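Local atomic coordinates of B-agarase (Saccharophagus degradans, PDB entry 4BQ2), a protein that hydrolyses the beta-1,4-galactosidic linkages of agarose as an exo-acting beta-agarase of glycoside hydrolase family 50, working from chain ends. Residues A[288-296]-A[317-325]; A[301-310]-A[358-366]. One frame throughout, in Å; residues are numbered along the deposited sequence.

Contact 1. Residues A[288-296]-A[317-325]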
ATOM      1  N   ILE A 288      -2.751   8.024  -7.992  1.00 14.23           N
ATOM      2  CA  ILE A 288      -1.579   8.933  -7.839  1.00 14.02           C
ATOM      3  C   ILE A 288      -1.142   9.457  -9.204  1.00 14.05           C
ATOM      4  O   ILE A 288      -0.003   9.234  -9.675  1.00 14.25           O
ATOM      5  CB  ILE A 288      -0.376   8.307  -7.073  1.00 13.82           C
ATOM      6  CG1 ILE A 288      -0.842   7.621  -5.767  1.00 13.28           C
ATOM      7  CG2 ILE A 288       0.670   9.402  -6.790  1.00 13.42           C
ATOM      8  CD1 ILE A 288      -0.996   8.568  -4.573  1.00 14.73           C
ATOM      9  N   ILE A 289      -2.078  10.131  -9.845  1.00 14.19           N
ATOM     10  CA  ILE A 289      -1.820  10.759 -11.127  1.00 15.14           C
ATOM     11  C   ILE A 289      -1.596  12.231 -10.818  1.00 15.56           C
ATOM     12  O   ILE A 289      -2.432  13.125 -11.092  1.00 16.34           O
ATOM     13  CB  ILE A 289      -2.957  10.471 -12.135  1.00 15.43           C
ATOM     14  CG1 ILE A 289      -3.071   8.950 -12.366  1.00 15.68           C
ATOM     15  CG2 ILE A 289      -2.660  11.157 -13.480  1.00 15.60           C
ATOM     16  CD1 ILE A 289      -4.238   8.593 -13.260  1.00 16.45           C
ATOM     17  N   ARG A 290      -0.433  12.457 -10.205  1.00 15.71           N
ATOM     18  CA  ARG A 290      -0.002  13.737  -9.702  1.00 16.14           C
ATOM     19  C   ARG A 290       1.501  13.595  -9.427  1.00 16.45           C
ATOM     20  O   ARG A 290       2.055  12.479  -9.438  1.00 15.90           O
ATOM     21  CB  ARG A 290      -0.726  14.070  -8.379  1.00 15.54           C
ATOM     22  CG  ARG A 290      -0.509  13.015  -7.269  1.00 14.22           C
ATOM     23  CD  ARG A 290      -1.283  13.442  -6.040  1.00 14.69           C
ATOM     24  NE  ARG A 290      -1.005  12.624  -4.854  1.00 14.13           N
ATOM     25  CZ  ARG A 290      -1.669  12.721  -3.704  1.00 15.53           C
ATOM     26  NH1 ARG A 290      -2.716  13.565  -3.588  1.00 15.57           N
ATOM     27  NH2 ARG A 290      -1.327  11.934  -2.682  1.00 14.76           N
ATOM     28  N   LEU A 291       2.138  14.702  -9.088  1.00 18.19           N
ATOM     29  CA  LEU A 291       3.581  14.679  -8.810  1.00 17.32           C
ATOM     30  C   LEU A 291       3.969  14.724  -7.327  1.00 18.16           C
ATOM     31  O   LEU A 291       5.154  14.595  -7.015  1.00 18.94           O
ATOM     32  CB  LEU A 291       4.275  15.823  -9.597  1.00 17.44           C
ATOM     33  CG  LEU A 291       4.074  15.773 -11.126  1.00 18.25           C
ATOM     34  CD1 LEU A 291       4.854  16.908 -11.811  1.00 18.15           C
ATOM     35  CD2 LEU A 291       4.495  14.437 -11.730  1.00 17.25           C
ATOM     36  N   SER A 292       2.980  14.898  -6.442  1.00 17.02           N
ATOM     37  CA  SER A 292       3.143  15.146  -5.007  1.00 18.59           C
ATOM     38  C   SER A 292       4.036  14.115  -4.319  1.00 17.73           C
ATOM     39  O   SER A 292       4.674  14.408  -3.310  1.00 18.86           O
ATOM     40  CB  SER A 292       1.757  15.069  -4.297  1.00 19.02           C
ATOM     41  OG  SER A 292       0.846  15.992  -4.856  1.00 21.39           O
ATOM     42  N   ASN A 293       4.005  12.895  -4.832  1.00 17.18           N
ATOM     43  CA  ASN A 293       4.638  11.762  -4.135  1.00 18.50           C
ATOM     44  C   ASN A 293       5.913  11.279  -4.818  1.00 17.88           C
ATOM     45  O   ASN A 293       6.415  10.175  -4.510  1.00 18.20           O
ATOM     46  CB  ASN A 293       3.646  10.609  -3.958  1.00 17.25           C
ATOM     47  CG  ASN A 293       2.486  10.986  -3.076  1.00 17.96           C
ATOM     48  OD1 ASN A 293       2.620  11.105  -1.834  1.00 19.81           O
ATOM     49  ND2 ASN A 293       1.336  11.162  -3.685  1.00 15.51           N
ATOM     50  N   SER A 294       6.421  12.110  -5.738  1.00 17.38           N
ATOM     51  CA  SER A 294       7.536  11.733  -6.605  1.00 19.99           C
ATOM     52  C   SER A 294       8.863  12.309  -6.138  1.00 20.77           C
ATOM     53  O   SER A 294       9.871  12.158  -6.832  1.00 21.13           O
ATOM     54  CB  SER A 294       7.264  12.128  -8.071  1.00 18.70           C
ATOM     55  OG  SER A 294       7.339  13.540  -8.269  1.00 18.11           O
ATOM     56  N   SER A 295       8.873  12.999  -4.997  1.00 20.28           N
ATOM     57  CA  SER A 295      10.130  13.546  -4.481  1.00 21.10           C
ATOM     58  C   SER A 295      10.726  12.641  -3.411  1.00 20.99           C
ATOM     59  O   SER A 295       9.991  11.882  -2.765  1.00 19.96           O
ATOM     60  CB  SER A 295       9.931  14.975  -3.949  1.00 22.28           C
ATOM     61  OG  SER A 295       9.322  14.967  -2.653  1.00 22.58           O
ATOM     62  N   THR A 296      12.056  12.728  -3.241  1.00 21.09           N
ATOM     63  CA  THR A 296      12.831  11.905  -2.288  1.00 22.40           C
ATOM     64  C   THR A 296      13.731  12.816  -1.451  1.00 24.00           C
ATOM     65  O   THR A 296      14.250  13.798  -1.992  1.00 23.52           O
ATOM     66  CB  THR A 296      13.665  10.821  -3.029  1.00 21.01           C
ATOM     67  OG1 THR A 296      14.245   9.913  -2.083  1.00 19.92           O
ATOM     68  CG2 THR A 296      14.742  11.416  -4.026  1.00 20.17           C
ATOM     69  N   PRO A 317      -3.464  17.328   3.478  1.00 19.41           N
ATOM     70  CA  PRO A 317      -2.357  16.930   4.313  1.00 19.76           C
ATOM     71  C   PRO A 317      -1.048  17.077   3.540  1.00 20.17           C
ATOM     72  O   PRO A 317      -1.035  17.053   2.294  1.00 18.65           O
ATOM     73  CB  PRO A 317      -2.644  15.452   4.658  1.00 20.81           C
ATOM     74  CG  PRO A 317      -3.603  14.979   3.632  1.00 20.73           C
ATOM     75  CD  PRO A 317      -4.259  16.180   3.005  1.00 20.67           C
ATOM     76  N   GLU A 318       0.035  17.230   4.294  1.00 19.77           N
ATOM     77  CA  GLU A 318       1.337  17.607   3.737  1.00 21.58           C
ATOM     78  C   GLU A 318       1.783  16.630   2.661  1.00 21.07           C
ATOM     79  O   GLU A 318       2.276  17.044   1.619  1.00 23.30           O
ATOM     80  CB  GLU A 318       2.396  17.732   4.852  1.00 22.59           C
ATOM     81  CG  GLU A 318       3.757  18.259   4.361  1.00 23.35           C
ATOM     82  CD  GLU A 318       3.776  19.764   4.031  1.00 26.20           C
ATOM     83  OE1 GLU A 318       2.688  20.419   4.047  1.00 24.52           O
ATOM     84  OE2 GLU A 318       4.889  20.303   3.734  1.00 24.23           O
ATOM     85  N   ASP A 319       1.578  15.335   2.902  1.00 21.04           N
ATOM     86  CA  ASP A 319       1.926  14.298   1.928  1.00 21.88           C
ATOM     87  C   ASP A 319       1.273  14.491   0.531  1.00 22.71           C
ATOM     88  O   ASP A 319       1.829  14.094  -0.496  1.00 23.01           O
ATOM     89  CB  ASP A 319       1.575  12.921   2.507  1.00 22.23           C
ATOM     90  CG  ASP A 319       0.082  12.730   2.676  1.00 22.66           C
ATOM     91  OD1 ASP A 319      -0.570  12.234   1.706  1.00 22.46           O
ATOM     92  OD2 ASP A 319      -0.426  13.065   3.768  1.00 20.83           O
ATOM     93  N   SER A 320       0.107  15.141   0.506  1.00 22.24           N
ATOM     94  CA  SER A 320      -0.710  15.275  -0.709  1.00 21.99           C
ATOM     95  C   SER A 320      -0.680  16.702  -1.258  1.00 21.77           C
ATOM     96  O   SER A 320      -1.369  17.006  -2.233  1.00 21.31           O
ATOM     97  CB  SER A 320      -2.168  14.842  -0.440  1.00 18.44           C
ATOM     98  OG  SER A 320      -2.241  13.452  -0.161  1.00 19.16           O
ATOM     99  N   LYS A 321       0.168  17.555  -0.678  1.00 22.78           N
ATOM    100  CA  LYS A 321       0.345  18.919  -1.178  1.00 22.67           C
ATOM    101  C   LYS A 321       1.068  18.935  -2.512  1.00 22.49           C
ATOM    102  O   LYS A 321       1.765  17.989  -2.860  1.00 22.41           O
ATOM    103  CB  LYS A 321       1.089  19.803  -0.160  1.00 24.60           C
ATOM    104  CG  LYS A 321       0.287  20.008   1.125  1.00 23.90           C
ATOM    105  CD  LYS A 321      -0.790  21.064   0.957  1.00 27.22           C
ATOM    106  CE  LYS A 321      -0.206  22.482   1.031  1.00 30.69           C
ATOM    107  NZ  LYS A 321      -1.268  23.503   0.795  1.00 30.83           N
ATOM    108  N   GLY A 322       0.891  20.009  -3.268  1.00 22.77           N
ATOM    109  CA  GLY A 322       1.705  20.185  -4.478  1.00 25.66           C
ATOM    110  C   GLY A 322       3.176  20.199  -4.080  1.00 26.35           C
ATOM    111  O   GLY A 322       3.496  20.447  -2.901  1.00 25.63           O
ATOM    112  N   LEU A 323       4.062  19.932  -5.041  1.00 27.47           N
ATOM    113  CA  LEU A 323       5.511  20.160  -4.842  1.00 27.94           C
ATOM    114  C   LEU A 323       5.771  21.651  -4.516  1.00 29.08           C
ATOM    115  O   LEU A 323       5.267  22.545  -5.207  1.00 27.40           O
ATOM    116  CB  LEU A 323       6.334  19.698  -6.054  1.00 29.44           C
ATOM    117  CG  LEU A 323       6.365  18.187  -6.369  1.00 29.30           C
ATOM    118  CD1 LEU A 323       7.298  17.875  -7.539  1.00 29.74           C
ATOM    119  CD2 LEU A 323       6.771  17.364  -5.149  1.00 28.56           C
ATOM    120  N   MET A 324       6.524  21.910  -3.448  1.00 30.36           N
ATOM    121  CA  MET A 324       6.707  23.287  -2.969  1.00 34.01           C
ATOM    122  C   MET A 324       7.799  24.020  -3.756  1.00 34.79           C
ATOM    123  O   MET A 324       8.934  23.546  -3.836  1.00 31.13           O
ATOM    124  CB  MET A 324       7.037  23.300  -1.474  1.00 35.77           C
ATOM    125  CG  MET A 324       7.115  24.705  -0.888  1.00 37.61           C
ATOM    126  SD  MET A 324       7.716  24.773   0.814  1.00 38.91           S
ATOM    127  CE  MET A 324       6.356  24.065   1.725  1.00 35.08           C
ATOM    128  N   ALA A 325       7.457  25.177  -4.315  1.00 33.58           N
ATOM    129  CA  ALA A 325       8.434  25.974  -5.062  1.00 35.92           C
ATOM    130  C   ALA A 325       9.457  26.526  -4.076  1.00 36.38           C
ATOM    131  O   ALA A 325       9.133  27.351  -3.231  1.00 36.52           O
ATOM    132  CB  ALA A 325       7.751  27.105  -5.830  1.00 37.16           C
TER
HETATM  133  O   HOH W   1       4.657  14.179  -0.062  1.00 24.72           O
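Ser292 OG donates to the carbonyl Lys321 O at 3.0 Å, approaching from above the carbonyl plane, and the same oxygen also takes a hydrogen bond from Arg362. Beside it runs a short chain of hydrogen bonds: Arg290 NH2 donates to Ser320 OG (3.1 Å), a partner tilted somewhat from the guanidinium plane, and Ser320 OG in turn donates to Asp319 OD1 (2.8 Å), which also binds a glycerol probably from the crystallisation liquor. Arg290 can reach this far because, after CG is set between the backbone N and carbonyl carbon (chi1 58°), its chain runs extended to NE, while Ser320 CA lies over one guanidinium face. A water donates to both Asp319 O (2.9 Å) and Ser292 O (3.3 Å), bridging the two backbones. Within 288-296, Leu291 to Ser294 form a type I beta turn. Further out, Leu323 CD1 meets Leu291 CB at 4.2 Å, and CD2 rests near Leu291 O and against Ser295 CB. The loop 288-296 and the loop 317-325, with its 3-10 turn at 318-320, are thus joined mainly by directional polar bonds; Arg290 NH2, beyond salt-bridge distance from Asp319 OD1 at 4.5 Å, probably still steadies that carboxylate.

Contact 2. Residues A[301-310]-A[358-366]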
ATOM      1  N   ASP A 301      18.549  20.688   4.488  1.00 29.31           N
ATOM      2  CA  ASP A 301      17.503  21.416   5.167  1.00 27.66           C
ATOM      3  C   ASP A 301      17.697  22.921   4.972  1.00 28.07           C
ATOM      4  O   ASP A 301      18.767  23.373   4.545  1.00 27.70           O
ATOM      5  CB  ASP A 301      17.419  21.014   6.651  1.00 29.62           C
ATOM      6  CG  ASP A 301      16.005  21.152   7.220  1.00 29.84           C
ATOM      7  OD1 ASP A 301      15.095  21.685   6.525  1.00 28.42           O
ATOM      8  OD2 ASP A 301      15.796  20.726   8.380  1.00 29.64           O
ATOM      9  N   TYR A 302      16.638  23.674   5.213  1.00 27.07           N
ATOM     10  CA  TYR A 302      16.657  25.114   5.026  1.00 29.75           C
ATOM     11  C   TYR A 302      16.439  25.786   6.373  1.00 30.48           C
ATOM     12  O   TYR A 302      15.888  25.170   7.296  1.00 29.70           O
ATOM     13  CB  TYR A 302      15.550  25.553   4.057  1.00 29.79           C
ATOM     14  CG  TYR A 302      15.621  24.924   2.665  1.00 30.16           C
ATOM     15  CD1 TYR A 302      16.846  24.618   2.067  1.00 29.68           C
ATOM     16  CD2 TYR A 302      14.454  24.646   1.941  1.00 28.90           C
ATOM     17  CE1 TYR A 302      16.906  24.042   0.798  1.00 28.65           C
ATOM     18  CE2 TYR A 302      14.515  24.067   0.679  1.00 30.58           C
ATOM     19  CZ  TYR A 302      15.747  23.777   0.115  1.00 27.83           C
ATOM     20  OH  TYR A 302      15.809  23.217  -1.139  1.00 26.88           O
ATOM     21  N   ASP A 303      16.889  27.028   6.522  0.50 31.40           N
ATOM     22  CA  ASP A 303      16.640  27.721   7.783  0.50 34.26           C
ATOM     23  C   ASP A 303      15.167  28.157   7.808  0.50 34.48           C
ATOM     24  O   ASP A 303      14.661  28.786   6.874  0.50 35.76           O
ATOM     25  CB  ASP A 303      17.661  28.840   8.046  0.50 35.53           C
ATOM     26  CG  ASP A 303      19.003  28.300   8.602  0.50 37.89           C
ATOM     27  OD1 ASP A 303      19.073  27.949   9.801  0.50 37.56           O
ATOM     28  OD2 ASP A 303      19.992  28.215   7.842  0.50 38.21           O
ATOM     29  N   GLN A 304      14.492  27.762   8.882  1.00 32.43           N
ATOM     30  CA  GLN A 304      13.030  27.762   9.006  1.00 35.54           C
ATOM     31  C   GLN A 304      12.346  29.115   8.799  1.00 35.35           C
ATOM     32  O   GLN A 304      11.160  29.153   8.448  1.00 36.62           O
ATOM     33  CB  GLN A 304      12.579  27.082  10.307  1.00 36.81           C
ATOM     34  CG  GLN A 304      13.047  25.631  10.409  1.00 34.71           C
ATOM     35  CD  GLN A 304      12.466  24.737   9.308  1.00 35.09           C
ATOM     36  OE1 GLN A 304      13.182  24.281   8.411  1.00 35.09           O
ATOM     37  NE2 GLN A 304      11.168  24.490   9.374  1.00 35.19           N
ATOM     38  N   ALA A 305      13.089  30.207   8.976  1.00 32.98           N
ATOM     39  CA  ALA A 305      12.552  31.557   8.745  1.00 33.09           C
ATOM     40  C   ALA A 305      12.161  31.773   7.273  1.00 33.54           C
ATOM     41  O   ALA A 305      11.414  32.709   6.932  1.00 32.89           O
ATOM     42  CB  ALA A 305      13.564  32.614   9.185  1.00 32.72           C
ATOM     43  N   THR A 306      12.669  30.900   6.406  1.00 33.13           N
ATOM     44  CA  THR A 306      12.456  31.016   4.976  1.00 33.44           C
ATOM     45  C   THR A 306      11.419  30.033   4.471  1.00 34.39           C
ATOM     46  O   THR A 306      11.073  30.074   3.300  1.00 34.59           O
ATOM     47  CB  THR A 306      13.764  30.808   4.159  1.00 34.77           C
ATOM     48  OG1 THR A 306      14.172  29.427   4.216  1.00 34.89           O
ATOM     49  CG2 THR A 306      14.879  31.724   4.670  1.00 34.00           C
ATOM     50  N   VAL A 307      10.933  29.156   5.345  1.00 33.06           N
ATOM     51  CA  VAL A 307       9.902  28.201   4.962  1.00 34.60           C
ATOM     52  C   VAL A 307       8.498  28.654   5.399  1.00 33.66           C
ATOM     53  O   VAL A 307       8.240  28.854   6.592  1.00 32.66           O
ATOM     54  CB  VAL A 307      10.209  26.804   5.542  1.00 33.74           C
ATOM     55  CG1 VAL A 307       9.189  25.778   5.035  1.00 34.94           C
ATOM     56  CG2 VAL A 307      11.636  26.385   5.197  1.00 32.77           C
ATOM     57  N   ALA A 308       7.588  28.809   4.439  1.00 37.05           N
ATOM     58  CA  ALA A 308       6.191  29.111   4.770  1.00 39.52           C
ATOM     59  C   ALA A 308       5.607  27.968   5.611  1.00 40.79           C
ATOM     60  O   ALA A 308       5.864  26.794   5.339  1.00 41.26           O
ATOM     61  CB  ALA A 308       5.362  29.346   3.506  1.00 40.14           C
ATOM     62  N   GLN A 309       4.855  28.304   6.649  1.00 41.31           N
ATOM     63  CA  GLN A 309       4.234  27.267   7.461  1.00 44.05           C
ATOM     64  C   GLN A 309       2.822  26.978   6.964  1.00 41.97           C
ATOM     65  O   GLN A 309       2.200  27.829   6.334  1.00 38.35           O
ATOM     66  CB  GLN A 309       4.244  27.633   8.950  1.00 48.83           C
ATOM     67  CG  GLN A 309       4.073  26.431   9.889  1.00 56.03           C
ATOM     68  CD  GLN A 309       4.887  25.199   9.473  1.00 58.55           C
ATOM     69  OE1 GLN A 309       4.323  24.189   9.022  1.00 55.62           O
ATOM     70  NE2 GLN A 309       6.218  25.277   9.620  1.00 56.74           N
ATOM     71  N   ARG A 310       2.340  25.763   7.218  1.00 41.20           N
ATOM     72  CA  ARG A 310       0.972  25.382   6.859  1.00 42.68           C
ATOM     73  C   ARG A 310      -0.067  26.251   7.587  1.00 43.43           C
ATOM     74  O   ARG A 310       0.161  26.693   8.722  1.00 44.38           O
ATOM     75  CB  ARG A 310       0.725  23.910   7.204  1.00 39.79           C
ATOM     76  CG  ARG A 310       1.586  22.906   6.443  1.00 37.34           C
ATOM     77  CD  ARG A 310       1.333  21.481   6.925  1.00 34.03           C
ATOM     78  NE  ARG A 310      -0.106  21.169   6.921  1.00 31.99           N
ATOM     79  CZ  ARG A 310      -0.790  20.757   5.849  1.00 31.49           C
ATOM     80  NH1 ARG A 310      -0.165  20.570   4.680  1.00 28.05           N
ATOM     81  NH2 ARG A 310      -2.100  20.516   5.948  1.00 29.44           N
ATOM     82  N   HIS A 358      12.840  21.573  -9.727  1.00 24.43           N
ATOM     83  CA  HIS A 358      12.266  20.283  -9.380  1.00 24.54           C
ATOM     84  C   HIS A 358      12.563  19.903  -7.929  1.00 24.62           C
ATOM     85  O   HIS A 358      12.229  18.808  -7.484  1.00 25.90           O
ATOM     86  CB  HIS A 358      12.615  19.206 -10.428  1.00 22.77           C
ATOM     87  CG  HIS A 358      12.201  19.590 -11.822  1.00 22.23           C
ATOM     88  ND1 HIS A 358      10.898  19.492 -12.266  1.00 21.33           N
ATOM     89  CD2 HIS A 358      12.904  20.124 -12.848  1.00 21.94           C
ATOM     90  CE1 HIS A 358      10.822  19.930 -13.509  1.00 22.37           C
ATOM     91  NE2 HIS A 358      12.026  20.321 -13.887  1.00 21.91           N
ATOM     92  N   TYR A 359      13.184  20.829  -7.198  1.00 24.96           N
ATOM     93  CA  TYR A 359      13.292  20.731  -5.749  1.00 25.47           C
ATOM     94  C   TYR A 359      11.920  20.862  -5.084  1.00 27.80           C
ATOM     95  O   TYR A 359      11.013  21.512  -5.612  1.00 29.02           O
ATOM     96  CB  TYR A 359      14.243  21.782  -5.195  1.00 24.73           C
ATOM     97  CG  TYR A 359      15.706  21.409  -5.344  1.00 24.31           C
ATOM     98  CD1 TYR A 359      16.252  20.347  -4.618  1.00 24.20           C
ATOM     99  CD2 TYR A 359      16.559  22.137  -6.194  1.00 26.14           C
ATOM    100  CE1 TYR A 359      17.592  20.003  -4.752  1.00 24.45           C
ATOM    101  CE2 TYR A 359      17.894  21.793  -6.327  1.00 25.40           C
ATOM    102  CZ  TYR A 359      18.402  20.733  -5.597  1.00 24.96           C
ATOM    103  OH  TYR A 359      19.736  20.390  -5.736  1.00 26.27           O
ATOM    104  N   ASN A 360      11.793  20.222  -3.928  1.00 27.12           N
ATOM    105  CA  ASN A 360      10.574  20.206  -3.131  1.00 28.66           C
ATOM    106  C   ASN A 360      11.009  20.431  -1.684  1.00 27.93           C
ATOM    107  O   ASN A 360      12.203  20.266  -1.344  1.00 25.52           O
ATOM    108  CB  ASN A 360       9.876  18.838  -3.293  1.00 27.14           C
ATOM    109  CG  ASN A 360       8.587  18.716  -2.474  1.00 27.58           C
ATOM    110  OD1 ASN A 360       7.866  19.692  -2.261  1.00 26.98           O
ATOM    111  ND2 ASN A 360       8.288  17.502  -2.023  1.00 27.67           N
ATOM    112  N   TYR A 361      10.068  20.834  -0.839  1.00 25.69           N
ATOM    113  CA  TYR A 361      10.311  20.841   0.600  1.00 25.25           C
ATOM    114  C   TYR A 361       9.102  20.255   1.325  1.00 25.69           C
ATOM    115  O   TYR A 361       7.972  20.703   1.114  1.00 25.66           O
ATOM    116  CB  TYR A 361      10.609  22.248   1.122  1.00 26.08           C
ATOM    117  CG  TYR A 361      11.095  22.212   2.554  1.00 27.32           C
ATOM    118  CD1 TYR A 361      12.458  22.055   2.844  1.00 25.66           C
ATOM    119  CD2 TYR A 361      10.195  22.283   3.628  1.00 27.36           C
ATOM    120  CE1 TYR A 361      12.902  21.996   4.156  1.00 26.66           C
ATOM    121  CE2 TYR A 361      10.643  22.217   4.950  1.00 27.43           C
ATOM    122  CZ  TYR A 361      11.999  22.065   5.201  1.00 27.10           C
ATOM    123  OH  TYR A 361      12.454  21.989   6.507  1.00 26.94           O
ATOM    124  N   ARG A 362       9.330  19.266   2.184  1.00 24.26           N
ATOM    125  CA  ARG A 362       8.239  18.752   3.010  1.00 24.33           C
ATOM    126  C   ARG A 362       8.420  19.197   4.465  1.00 26.25           C
ATOM    127  O   ARG A 362       9.526  19.164   4.980  1.00 27.08           O
ATOM    128  CB  ARG A 362       8.146  17.230   2.876  1.00 23.49           C
ATOM    129  CG  ARG A 362       7.607  16.761   1.524  1.00 23.69           C
ATOM    130  CD  ARG A 362       6.304  17.471   1.131  1.00 26.52           C
ATOM    131  NE  ARG A 362       5.620  16.811   0.012  1.00 26.15           N
ATOM    132  CZ  ARG A 362       4.854  17.429  -0.883  1.00 29.21           C
ATOM    133  NH1 ARG A 362       4.663  18.754  -0.844  1.00 27.67           N
ATOM    134  NH2 ARG A 362       4.290  16.712  -1.856  1.00 30.48           N
ATOM    135  N   ARG A 363       7.342  19.634   5.116  1.00 25.66           N
ATOM    136  CA  ARG A 363       7.448  20.176   6.483  1.00 22.51           C
ATOM    137  C   ARG A 363       7.185  19.104   7.522  1.00 23.03           C
ATOM    138  O   ARG A 363       7.385  19.322   8.714  1.00 23.71           O
ATOM    139  CB  ARG A 363       6.540  21.392   6.653  1.00 23.96           C
ATOM    140  CG  ARG A 363       6.885  22.500   5.664  1.00 23.11           C
ATOM    141  CD  ARG A 363       5.727  23.468   5.520  1.00 25.89           C
ATOM    142  NE  ARG A 363       4.750  22.998   4.530  1.00 26.29           N
ATOM    143  CZ  ARG A 363       3.830  23.767   3.944  1.00 28.28           C
ATOM    144  NH1 ARG A 363       3.741  25.075   4.233  1.00 27.35           N
ATOM    145  NH2 ARG A 363       2.996  23.232   3.058  1.00 29.31           N
ATOM    146  N   SER A 364       6.777  17.930   7.060  1.00 21.40           N
ATOM    147  CA  SER A 364       6.593  16.784   7.946  1.00 22.36           C
ATOM    148  C   SER A 364       6.849  15.496   7.164  1.00 22.72           C
ATOM    149  O   SER A 364       7.012  15.526   5.937  1.00 23.75           O
ATOM    150  CB  SER A 364       5.184  16.771   8.533  1.00 21.09           C
ATOM    151  OG  SER A 364       4.239  16.677   7.483  1.00 22.56           O
ATOM    152  N   ALA A 365       6.900  14.373   7.880  1.00 21.23           N
ATOM    153  CA  ALA A 365       7.078  13.061   7.269  1.00 22.71           C
ATOM    154  C   ALA A 365       6.375  12.075   8.176  1.00 23.59           C
ATOM    155  O   ALA A 365       6.247  12.332   9.371  1.00 25.62           O
ATOM    156  CB  ALA A 365       8.559  12.707   7.168  1.00 20.46           C
ATOM    157  N   HIS A 366       5.919  10.950   7.630  1.00 24.15           N
ATOM    158  CA  HIS A 366       5.302   9.932   8.488  1.00 23.94           C
ATOM    159  C   HIS A 366       6.407   9.173   9.204  1.00 22.93           C
ATOM    160  O   HIS A 366       6.322   8.921  10.412  1.00 21.60           O
ATOM    161  CB  HIS A 366       4.436   8.971   7.675  1.00 22.46           C
ATOM    162  CG  HIS A 366       4.054   7.719   8.409  1.00 23.22           C
ATOM    163  ND1 HIS A 366       2.890   7.607   9.153  1.00 23.82           N
ATOM    164  CD2 HIS A 366       4.667   6.516   8.490  1.00 21.54           C
ATOM    165  CE1 HIS A 366       2.804   6.379   9.646  1.00 21.65           C
ATOM    166  NE2 HIS A 366       3.868   5.699   9.257  1.00 22.66           N
TER
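Gln309 and Arg363 bring the two backbones nearest, with CA atoms 7.8 Å apart, while Asp301 CA and Tyr361 CA stand 8.5 Å apart, so no strand pairing joins them and side chains span the gap. The Tyr361 ring lies at the centre. With CG anti to the backbone N (chi1 -170°), it carries its hydroxyl to Asp301, where OH donates to the syn lone pair of OD1 at 2.7 Å. Tyr302 N reaches that same OD1 (2.8 Å) from above the carboxylate plane, so two donors grip OD1, while OD2 is salt-bridged to Arg372. Tyr302 and Tyr361 have nearly parallel rings, planes at 26°, but they are slid apart to 5.3 Å between centroids and barely overlap. Val307 crosses Tyr361 at about a right angle, CG2 over one face toward the rim and CG1 3.8 Å from Tyr361 CE2. Farther along, Arg363 NH1 donates to Ala308 O (2.9 Å, 150° at the hydrogen), and Arg310 CG sits 3.5 Å from Arg363 CZ, over the centre of the guanidinium. Both arginines form salt bridges to Glu318, one to each oxygen, which probably offsets their like charges; Arg310 NH2 also bonds to Thr316 O. In the four-stranded antiparallel sheet, strand 373-376 separates strand 296-301 from 359-362, one of its two edge strands; the loop leaving Asp301 arches back over Tyr361, and helix 328-332 packs against Tyr302.

How the contacts relate
From the N terminus, the chain leaves strand 280-287, probably part of the catalytic barrel expected of this family, and enters 288-296. It then runs through strand 296-301 into 301-310 before returning as 317-325, closing contact 1 over 20 intervening residues. Contact 2 closes a longer excursion of 47 residues, through helices 328-332 and 339-342, and joins the loop after strand 296-301 to strand 359-362. The four segments alternate, so the loops cross rather than nest. At the crossing, Arg362 and Asn360 probably hydrogen-bond to Ser292 O and Ser295 OG, tying contact 1 to the sheet, and Met324 packs on Arg363. The pair exemplifies how crossed loop closures lock irregular chain onto a sheet edge.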